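Local coordinates for type IV pilus assembly protein PilF (Thermus thermophilus HB8, PDB 5OIU) that probably hydrolyses ATP as a hexameric AAA+ motor that powers the assembly of type IV pili, at residues G218-S223 / A241-N246. Residues are numbered along the deposited sequence; the frame is centred on the assembly and turned at random.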
loop_
_atom_site.group_PDB
_atom_site.type_symbol
_atom_site.label_atom_id
_atom_site.label_comp_id
_atom_site.label_asym_id
_atom_site.label_seq_id
_atom_site.Cartn_x
_atom_site.Cartn_y
_atom_site.Cartn_z
ATOM N N GLY C 218 -22.701 -7.261 19.222
ATOM C CA GLY C 218 -22.525 -6.145 20.141
ATOM C C GLY C 218 -21.256 -5.357 19.888
ATOM O O GLY C 218 -21.210 -4.142 20.131
ATOM N N GLU C 219 -20.218 -6.032 19.395
ATOM C CA GLU C 219 -18.946 -5.390 19.094
ATOM C C GLU C 219 -18.209 -6.231 18.065
ATOM O O GLU C 219 -17.981 -7.426 18.286
ATOM C CB GLU C 219 -18.108 -5.228 20.364
ATOM C CG GLU C 219 -17.441 -3.890 20.499
ATOM C CD GLU C 219 -16.163 -3.946 21.326
ATOM O OE1 GLU C 219 -16.176 -4.578 22.414
ATOM O OE2 GLU C 219 -15.144 -3.357 20.879
ATOM N N ILE C 220 -17.858 -5.607 16.941
ATOM C CA ILE C 220 -16.947 -6.184 15.965
ATOM C C ILE C 220 -15.549 -5.729 16.364
ATOM O O ILE C 220 -15.139 -4.612 16.053
ATOM C CB ILE C 220 -17.277 -5.748 14.536
ATOM C CG1 ILE C 220 -18.693 -6.178 14.139
ATOM C CG2 ILE C 220 -16.223 -6.318 13.560
ATOM C CD1 ILE C 220 -18.980 -6.053 12.647
ATOM N N ARG C 221 -14.811 -6.597 17.050
ATOM C CA ARG C 221 -13.486 -6.231 17.523
ATOM C C ARG C 221 -12.423 -7.273 17.203
ATOM O O ARG C 221 -11.343 -7.235 17.791
ATOM C CB ARG C 221 -13.508 -5.967 19.032
ATOM C CG ARG C 221 -14.098 -7.083 19.839
ATOM C CD ARG C 221 -13.591 -7.052 21.264
ATOM N NE ARG C 221 -13.816 -8.320 21.966
ATOM C CZ ARG C 221 -14.513 -8.430 23.095
ATOM N NH1 ARG C 221 -15.052 -7.340 23.653
ATOM N NH2 ARG C 221 -14.665 -9.622 23.669
ATOM N N ASP C 222 -12.686 -8.211 16.310
ATOM C CA ASP C 222 -11.609 -9.056 15.832
ATOM C C ASP C 222 -11.902 -9.397 14.383
ATOM O O ASP C 222 -12.990 -9.111 13.872
ATOM C CB ASP C 222 -11.405 -10.296 16.722
ATOM C CG ASP C 222 -12.625 -11.189 16.798
ATOM O OD1 ASP C 222 -13.149 -11.627 15.745
ATOM O OD2 ASP C 222 -13.037 -11.481 17.941
ATOM N N SER C 223 -10.922 -9.959 13.713
ATOM C CA SER C 223 -11.052 -10.285 12.326
ATOM C C SER C 223 -12.071 -11.379 12.023
ATOM O O SER C 223 -12.923 -11.167 11.245
ATOM C CB SER C 223 -9.684 -10.549 11.717
ATOM O OG SER C 223 -8.909 -9.375 11.734
ATOM N N ALA C 241 -24.436 -4.106 13.750
ATOM C CA ALA C 241 -23.181 -4.342 14.449
ATOM C C ALA C 241 -22.527 -3.029 14.821
ATOM O O ALA C 241 -22.663 -2.021 14.119
ATOM C CB ALA C 241 -22.216 -5.187 13.617
ATOM N N THR C 242 -21.818 -3.064 15.948
ATOM C CA THR C 242 -21.188 -1.893 16.542
ATOM C C THR C 242 -19.693 -1.936 16.255
ATOM O O THR C 242 -19.060 -2.983 16.404
ATOM C CB THR C 242 -21.461 -1.844 18.049
ATOM O OG1 THR C 242 -22.787 -1.369 18.268
ATOM C CG2 THR C 242 -20.515 -0.922 18.759
ATOM N N LEU C 243 -19.149 -0.812 15.805
ATOM C CA LEU C 243 -17.736 -0.681 15.482
ATOM C C LEU C 243 -17.209 0.603 16.102
ATOM O O LEU C 243 -17.937 1.586 16.245
ATOM C CB LEU C 243 -17.524 -0.657 13.985
ATOM C CG LEU C 243 -16.198 -1.109 13.412
ATOM C CD1 LEU C 243 -15.981 -2.576 13.695
ATOM C CD2 LEU C 243 -16.191 -0.847 11.909
ATOM N N HIS C 244 -15.945 0.586 16.491
ATOM C CA HIS C 244 -15.300 1.748 17.097
ATOM C C HIS C 244 -14.436 2.440 16.046
ATOM O O HIS C 244 -13.351 1.961 15.699
ATOM C CB HIS C 244 -14.498 1.334 18.318
ATOM C CG HIS C 244 -15.350 0.794 19.420
ATOM N ND1 HIS C 244 -15.945 -0.451 19.362
ATOM C CD2 HIS C 244 -15.733 1.342 20.603
ATOM C CE1 HIS C 244 -16.645 -0.653 20.466
ATOM N NE2 HIS C 244 -16.529 0.418 21.237
ATOM N N THR C 245 -14.973 3.532 15.503
ATOM C CA THR C 245 -14.284 4.483 14.643
ATOM C C THR C 245 -14.829 5.859 14.983
ATOM O O THR C 245 -15.882 5.984 15.607
ATOM C CB THR C 245 -14.510 4.221 13.142
ATOM O OG1 THR C 245 -15.875 4.514 12.809
ATOM C CG2 THR C 245 -14.186 2.778 12.778
ATOM N N ASN C 246 -14.136 6.904 14.554
ATOM C CA ASN C 246 -14.592 8.238 14.900
ATOM C C ASN C 246 -15.337 8.919 13.756
ATOM O O ASN C 246 -15.597 10.124 13.811
ATOM C CB ASN C 246 -13.412 9.073 15.398
ATOM C CG ASN C 246 -13.290 9.014 16.919
ATOM O OD1 ASN C 246 -13.109 7.930 17.486
ATOM N ND2 ASN C 246 -13.440 10.167 17.591
#
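Glu219 and His244 meet at the nucleotide end of a P-loop NTPase core, where the turn after strand 214-217 lies beside the end of the parallel neighbouring strand 238-243. One backbone hydrogen bond joins the two, Ile220 N to Thr242 O at 2.9 Å and nearly straight (177°). Next to it, Gly218 O comes within 3.1 Å of Thr242 CB, close quarters for a beta-branched residue, whose side chain also rests on Lys155 and Thr159 of helix 155-166.

The apolar contacts centre on Ile220, a branched residue that can serve two neighbours. With CG1 beside the backbone N (chi1 -60°), its CD1 runs to Ala241 CB at 3.5 Å, where the short alanine side chain lets the two methyls touch; CB meets Leu243 CD1. Ala226 and Ala229 of helix 223-235 also touch this isoleucine.

The His244 side chain lies about 4 Å from the bound ATP, and Glu219 packs against its ring, the carboxylate plane turned 70° from it. Glu219 OE2 approaches His244 CE1 obliquely, 3.1 Å away; at 3.4 Å from ND1 its angle is too poor for a hydrogen bond. OE1 takes the salt bridge from Arg221 NH1, which also reaches Asp178. Replacing Glu219 with an alanine would probably deprive Arg221 of one acidic partner and leave the histidine ring freer to turn. At that ring, Glu219 CG sits in plane at the edge, 3.3 Å from His244 CE1.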